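Local coordinates for protein protease VP4 (Blotched snakehead virus, PDB 2GEF) that cleaves peptide bonds as a serine protease with a serine/lysine catalytic dyad, being the protease part of a birnavirus structural polyprotein, at residues L8-R20 with V36-Y48. Residues are numbered along the deposited sequence; the frame is centred on the assembly and turned at random.
Sequences LLQTLAYKQPLGR and VAFGDNHSTSELY
The imidazole of H42 meets the aliphatic chain of K15 at its edge: CD2 of H42 lies 3.3 Å from CG of K15, with CB of K15 in the ring plane. K15 runs extended beyond CG and crosses the imidazole at about a right angle; its CB, CG and CD pass CD2 of H42, and NZ of K15 lies 5.6 Å from NE2 of H42. The Y14 ring has the carbonyl oxygen of S43 at its edge, while CB of S45 approaches CE1 of Y14 obliquely at 3.8 Å. CG of P17 sits over a face of the E46 carboxylate, 3.2 Å from OE1, while OE2 of E46 accepts a hydrogen bond from ND2 of N127. CD1 of L12 reaches the edge of the F38 ring; CG of L12 is anti to the carbonyl carbon (chi1 -81°), and the other methyl, CD2, lies near OG of S43. A water bridges the Y14 hydroxyl and the backbone oxygen of S45, to which it donates. Two nearly straight backbone hydrogen bonds join the segments in parallel: S43 N to A13 O at 2.9 Å, and K15 N to S43 O at 3.0 Å. S43 thus bonds both residues flanking Y14, as in a parallel beta bridge. The short, weakly bonded strand 14-15 is thereby added along strand 43-52, which forms a hairpin with 31-38 through the 39-42 turn and also pairs with antiparallel 104-109. Helix 170-178 packs its L172 against L12 and Y14; the backbone oxygen of L172 accepts a hydrogen bond from OG of S45, whose side chain lies about 5 Å from that of the catalytic K173.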
loop_
_atom_site.group_PDB
_atom_site.type_symbol
_atom_site.label_atom_id
_atom_site.label_comp_id
_atom_site.label_asym_id
_atom_site.label_seq_id
_atom_site.Cartn_x
_atom_site.Cartn_y
_atom_site.Cartn_z
ATOM N N LEU A 8 -13.399 -5.545 -20.018
ATOM C CA LEU A 8 -14.747 -5.762 -19.650
ATOM C C LEU A 8 -15.256 -5.156 -18.321
ATOM O O LEU A 8 -14.534 -4.948 -17.347
ATOM C CB LEU A 8 -15.061 -7.217 -19.761
ATOM C CG LEU A 8 -14.101 -8.155 -19.170
ATOM C CD1 LEU A 8 -14.666 -8.427 -17.802
ATOM C CD2 LEU A 8 -14.158 -9.374 -20.205
ATOM N N LEU A 9 -16.525 -4.895 -18.271
ATOM C CA LEU A 9 -17.112 -4.348 -17.117
ATOM C C LEU A 9 -17.605 -5.475 -16.211
ATOM O O LEU A 9 -18.235 -6.456 -16.704
ATOM C CB LEU A 9 -18.359 -3.658 -17.512
ATOM C CG LEU A 9 -18.388 -2.239 -17.951
ATOM C CD1 LEU A 9 -19.983 -1.886 -18.188
ATOM C CD2 LEU A 9 -17.693 -1.388 -16.808
ATOM N N GLN A 10 -17.361 -5.319 -14.905
ATOM C CA GLN A 10 -17.806 -6.282 -13.945
ATOM C C GLN A 10 -18.328 -5.587 -12.680
ATOM O O GLN A 10 -17.568 -4.976 -11.957
ATOM C CB GLN A 10 -16.632 -7.252 -13.623
ATOM C CG GLN A 10 -16.863 -8.415 -12.532
ATOM C CD GLN A 10 -17.974 -9.319 -12.859
ATOM O OE1 GLN A 10 -19.059 -9.415 -12.125
ATOM N NE2 GLN A 10 -17.837 -9.907 -13.998
ATOM N N THR A 11 -19.577 -5.780 -12.347
ATOM C CA THR A 11 -20.094 -5.412 -11.041
ATOM C C THR A 11 -19.534 -6.306 -9.888
ATOM O O THR A 11 -19.462 -7.521 -10.017
ATOM C CB THR A 11 -21.637 -5.362 -11.093
ATOM O OG1 THR A 11 -22.013 -4.229 -11.888
ATOM C CG2 THR A 11 -22.294 -5.179 -9.682
ATOM N N LEU A 12 -19.119 -5.675 -8.765
ATOM C CA LEU A 12 -18.327 -6.282 -7.656
ATOM C C LEU A 12 -19.187 -5.980 -6.432
ATOM O O LEU A 12 -19.804 -4.906 -6.381
ATOM C CB LEU A 12 -16.952 -5.510 -7.579
ATOM C CG LEU A 12 -15.755 -5.817 -8.527
ATOM C CD1 LEU A 12 -14.301 -5.271 -7.974
ATOM C CD2 LEU A 12 -15.654 -7.304 -8.591
ATOM N N ALA A 13 -19.364 -6.920 -5.499
ATOM C CA ALA A 13 -19.963 -6.609 -4.168
ATOM C C ALA A 13 -18.826 -6.284 -3.189
ATOM O O ALA A 13 -18.046 -7.128 -2.913
ATOM C CB ALA A 13 -20.903 -7.722 -3.691
ATOM N N TYR A 14 -18.659 -5.039 -2.804
ATOM C CA TYR A 14 -17.546 -4.568 -1.921
ATOM C C TYR A 14 -17.939 -4.383 -0.463
ATOM O O TYR A 14 -18.953 -3.787 -0.125
ATOM C CB TYR A 14 -16.698 -3.362 -2.587
ATOM C CG TYR A 14 -16.085 -2.271 -1.693
ATOM C CD1 TYR A 14 -15.076 -2.561 -0.850
ATOM C CD2 TYR A 14 -16.548 -0.954 -1.723
ATOM C CE1 TYR A 14 -14.554 -1.663 0.063
ATOM C CE2 TYR A 14 -16.003 0.037 -0.831
ATOM C CZ TYR A 14 -14.954 -0.321 0.083
ATOM O OH TYR A 14 -14.306 0.610 1.086
ATOM N N LYS A 15 -17.139 -4.993 0.423
ATOM C CA LYS A 15 -17.189 -4.744 1.862
ATOM C C LYS A 15 -15.857 -4.218 2.403
ATOM O O LYS A 15 -14.757 -4.382 1.810
ATOM C CB LYS A 15 -17.494 -6.005 2.594
ATOM C CG LYS A 15 -18.777 -6.657 2.188
ATOM C CD LYS A 15 -19.255 -7.491 3.328
ATOM C CE LYS A 15 -20.347 -8.389 2.895
ATOM N NZ LYS A 15 -21.080 -9.031 4.098
ATOM N N GLN A 16 -15.959 -3.549 3.545
ATOM C CA GLN A 16 -14.773 -3.084 4.164
ATOM C C GLN A 16 -14.419 -4.221 5.111
ATOM O O GLN A 16 -15.303 -4.915 5.612
ATOM C CB GLN A 16 -15.006 -1.785 4.895
ATOM C CG GLN A 16 -16.451 -1.438 5.143
ATOM C CD GLN A 16 -17.026 -0.627 3.958
ATOM O OE1 GLN A 16 -17.933 -1.120 3.233
ATOM N NE2 GLN A 16 -16.500 0.612 3.753
ATOM N N PRO A 17 -13.136 -4.522 5.211
ATOM C CA PRO A 17 -12.644 -5.386 6.222
ATOM C C PRO A 17 -13.101 -4.916 7.623
ATOM O O PRO A 17 -13.031 -3.728 7.956
ATOM C CB PRO A 17 -11.135 -5.250 6.047
ATOM C CG PRO A 17 -10.982 -5.059 4.623
ATOM C CD PRO A 17 -12.085 -4.123 4.272
ATOM N N LEU A 18 -13.645 -5.837 8.396
ATOM C CA LEU A 18 -13.720 -5.638 9.818
ATOM C C LEU A 18 -12.242 -5.840 10.208
ATOM O O LEU A 18 -11.629 -6.878 9.832
ATOM C CB LEU A 18 -14.695 -6.657 10.455
ATOM C CG LEU A 18 -14.752 -7.398 11.821
ATOM C CD1 LEU A 18 -15.572 -6.649 12.882
ATOM C CD2 LEU A 18 -15.478 -8.693 11.435
ATOM N N GLY A 19 -11.678 -4.795 10.826
ATOM C CA GLY A 19 -10.346 -4.825 11.454
ATOM C C GLY A 19 -10.448 -5.147 12.959
ATOM O O GLY A 19 -11.358 -4.690 13.654
ATOM N N ARG A 20 -9.501 -5.926 13.473
ATOM C CA ARG A 20 -9.575 -6.360 14.832
ATOM C C ARG A 20 -8.215 -6.139 15.565
ATOM O O ARG A 20 -7.187 -5.806 14.940
ATOM C CB ARG A 20 -10.085 -7.789 14.799
ATOM C CG ARG A 20 -9.137 -8.873 15.139
ATOM C CD ARG A 20 -9.680 -10.250 14.802
ATOM N NE ARG A 20 -8.592 -11.244 14.709
ATOM C CZ ARG A 20 -8.278 -12.156 15.648
ATOM N NH1 ARG A 20 -8.966 -12.248 16.784
ATOM N NH2 ARG A 20 -7.249 -12.994 15.454
ATOM N N VAL A 36 -6.431 -5.242 -2.383
ATOM C CA VAL A 36 -7.760 -5.733 -2.767
ATOM C C VAL A 36 -7.698 -7.328 -2.709
ATOM O O VAL A 36 -6.612 -7.955 -2.930
ATOM C CB VAL A 36 -8.212 -5.176 -4.132
ATOM C CG1 VAL A 36 -8.133 -3.660 -4.221
ATOM C CG2 VAL A 36 -7.449 -5.823 -5.293
ATOM N N ALA A 37 -8.831 -7.944 -2.390
ATOM C CA ALA A 37 -9.010 -9.368 -2.386
ATOM C C ALA A 37 -10.455 -9.680 -2.800
ATOM O O ALA A 37 -11.408 -8.824 -2.606
ATOM C CB ALA A 37 -8.711 -9.931 -1.068
ATOM N N PHE A 38 -10.591 -10.856 -3.422
ATOM C CA PHE A 38 -11.893 -11.385 -3.999
ATOM C C PHE A 38 -12.299 -12.735 -3.466
ATOM O O PHE A 38 -11.541 -13.664 -3.614
ATOM C CB PHE A 38 -11.806 -11.415 -5.553
ATOM C CG PHE A 38 -11.138 -10.177 -6.119
ATOM C CD1 PHE A 38 -9.772 -10.147 -6.336
ATOM C CD2 PHE A 38 -11.885 -9.051 -6.371
ATOM C CE1 PHE A 38 -9.119 -8.952 -6.779
ATOM C CE2 PHE A 38 -11.308 -7.884 -6.840
ATOM C CZ PHE A 38 -9.882 -7.837 -7.048
ATOM N N GLY A 39 -13.516 -12.907 -2.925
ATOM C CA GLY A 39 -14.066 -14.295 -2.783
ATOM C C GLY A 39 -15.386 -14.482 -3.573
ATOM O O GLY A 39 -15.830 -13.561 -4.321
ATOM N N ASP A 40 -15.999 -15.655 -3.402
ATOM C CA ASP A 40 -17.363 -15.956 -3.827
ATOM C C ASP A 40 -18.092 -14.921 -2.959
ATOM O O ASP A 40 -17.589 -14.588 -1.927
ATOM C CB ASP A 40 -17.811 -17.399 -3.338
ATOM C CG ASP A 40 -16.817 -18.467 -3.609
ATOM O OD1 ASP A 40 -15.970 -18.336 -4.519
ATOM O OD2 ASP A 40 -16.912 -19.483 -2.869
ATOM N N ASN A 41 -19.185 -14.324 -3.304
ATOM C CA ASN A 41 -19.766 -13.460 -2.189
ATOM C C ASN A 41 -19.368 -12.020 -2.160
ATOM O O ASN A 41 -20.173 -11.189 -2.475
ATOM C CB ASN A 41 -19.515 -14.057 -0.751
ATOM C CG ASN A 41 -20.226 -13.236 0.391
ATOM O OD1 ASN A 41 -19.634 -12.333 1.019
ATOM N ND2 ASN A 41 -21.492 -13.575 0.661
ATOM N N HIS A 42 -18.110 -11.726 -1.789
ATOM C CA HIS A 42 -17.593 -10.341 -1.684
ATOM C C HIS A 42 -16.080 -10.100 -2.055
ATOM O O HIS A 42 -15.261 -10.981 -2.017
ATOM C CB HIS A 42 -18.041 -9.699 -0.316
ATOM C CG HIS A 42 -17.106 -9.969 0.814
ATOM N ND1 HIS A 42 -16.434 -11.165 0.952
ATOM C CD2 HIS A 42 -16.636 -9.164 1.803
ATOM C CE1 HIS A 42 -15.594 -11.083 1.981
ATOM N NE2 HIS A 42 -15.722 -9.890 2.533
ATOM N N SER A 43 -15.789 -8.860 -2.385
ATOM C CA SER A 43 -14.498 -8.293 -2.580
ATOM C C SER A 43 -14.242 -7.326 -1.442
ATOM O O SER A 43 -15.198 -6.834 -0.839
ATOM C CB SER A 43 -14.403 -7.528 -3.910
ATOM O OG SER A 43 -14.932 -8.357 -4.957
ATOM N N THR A 44 -12.936 -7.107 -1.164
ATOM C CA THR A 44 -12.445 -6.233 -0.140
ATOM C C THR A 44 -11.415 -5.226 -0.730
ATOM O O THR A 44 -10.804 -5.527 -1.667
ATOM C CB THR A 44 -11.709 -7.077 1.086
ATOM O OG1 THR A 44 -10.618 -7.881 0.541
ATOM C CG2 THR A 44 -12.702 -8.008 1.804
ATOM N N SER A 45 -11.301 -4.049 -0.125
ATOM C CA SER A 45 -10.302 -3.022 -0.451
ATOM C C SER A 45 -10.026 -2.427 0.913
ATOM O O SER A 45 -11.015 -2.020 1.681
ATOM C CB SER A 45 -11.005 -1.925 -1.313
ATOM O OG SER A 45 -10.110 -1.023 -1.754
ATOM N N GLU A 46 -8.746 -2.266 1.198
ATOM C CA GLU A 46 -8.245 -1.808 2.520
ATOM C C GLU A 46 -6.959 -1.033 2.266
ATOM O O GLU A 46 -6.230 -1.391 1.381
ATOM C CB GLU A 46 -7.693 -3.094 3.169
ATOM C CG GLU A 46 -8.039 -3.359 4.481
ATOM C CD GLU A 46 -7.787 -4.841 4.793
ATOM O OE1 GLU A 46 -7.972 -5.741 3.903
ATOM O OE2 GLU A 46 -7.391 -5.122 5.938
ATOM N N LEU A 47 -6.515 -0.167 3.171
ATOM C CA LEU A 47 -5.067 0.255 3.226
ATOM C C LEU A 47 -4.227 -0.553 4.097
ATOM O O LEU A 47 -4.677 -1.116 5.052
ATOM C CB LEU A 47 -5.004 1.679 3.689
ATOM C CG LEU A 47 -5.721 2.566 2.654
ATOM C CD1 LEU A 47 -5.588 3.955 3.240
ATOM C CD2 LEU A 47 -5.244 2.551 1.229
ATOM N N TYR A 48 -2.983 -0.655 3.711
ATOM C CA TYR A 48 -1.866 -1.192 4.488
ATOM C C TYR A 48 -0.796 -0.128 4.434
ATOM O O TYR A 48 -0.780 0.696 3.507
ATOM C CB TYR A 48 -1.278 -2.484 3.870
ATOM C CG TYR A 48 -2.030 -3.806 4.093
ATOM C CD1 TYR A 48 -3.407 -3.932 3.889
ATOM C CD2 TYR A 48 -1.350 -4.912 4.464
ATOM C CE1 TYR A 48 -4.073 -5.154 4.086
ATOM C CE2 TYR A 48 -2.002 -6.113 4.686
ATOM C CZ TYR A 48 -3.333 -6.251 4.513
ATOM O OH TYR A 48 -3.869 -7.591 4.757
HETATM O O HOH W 1 -11.653 0.211 2.943
#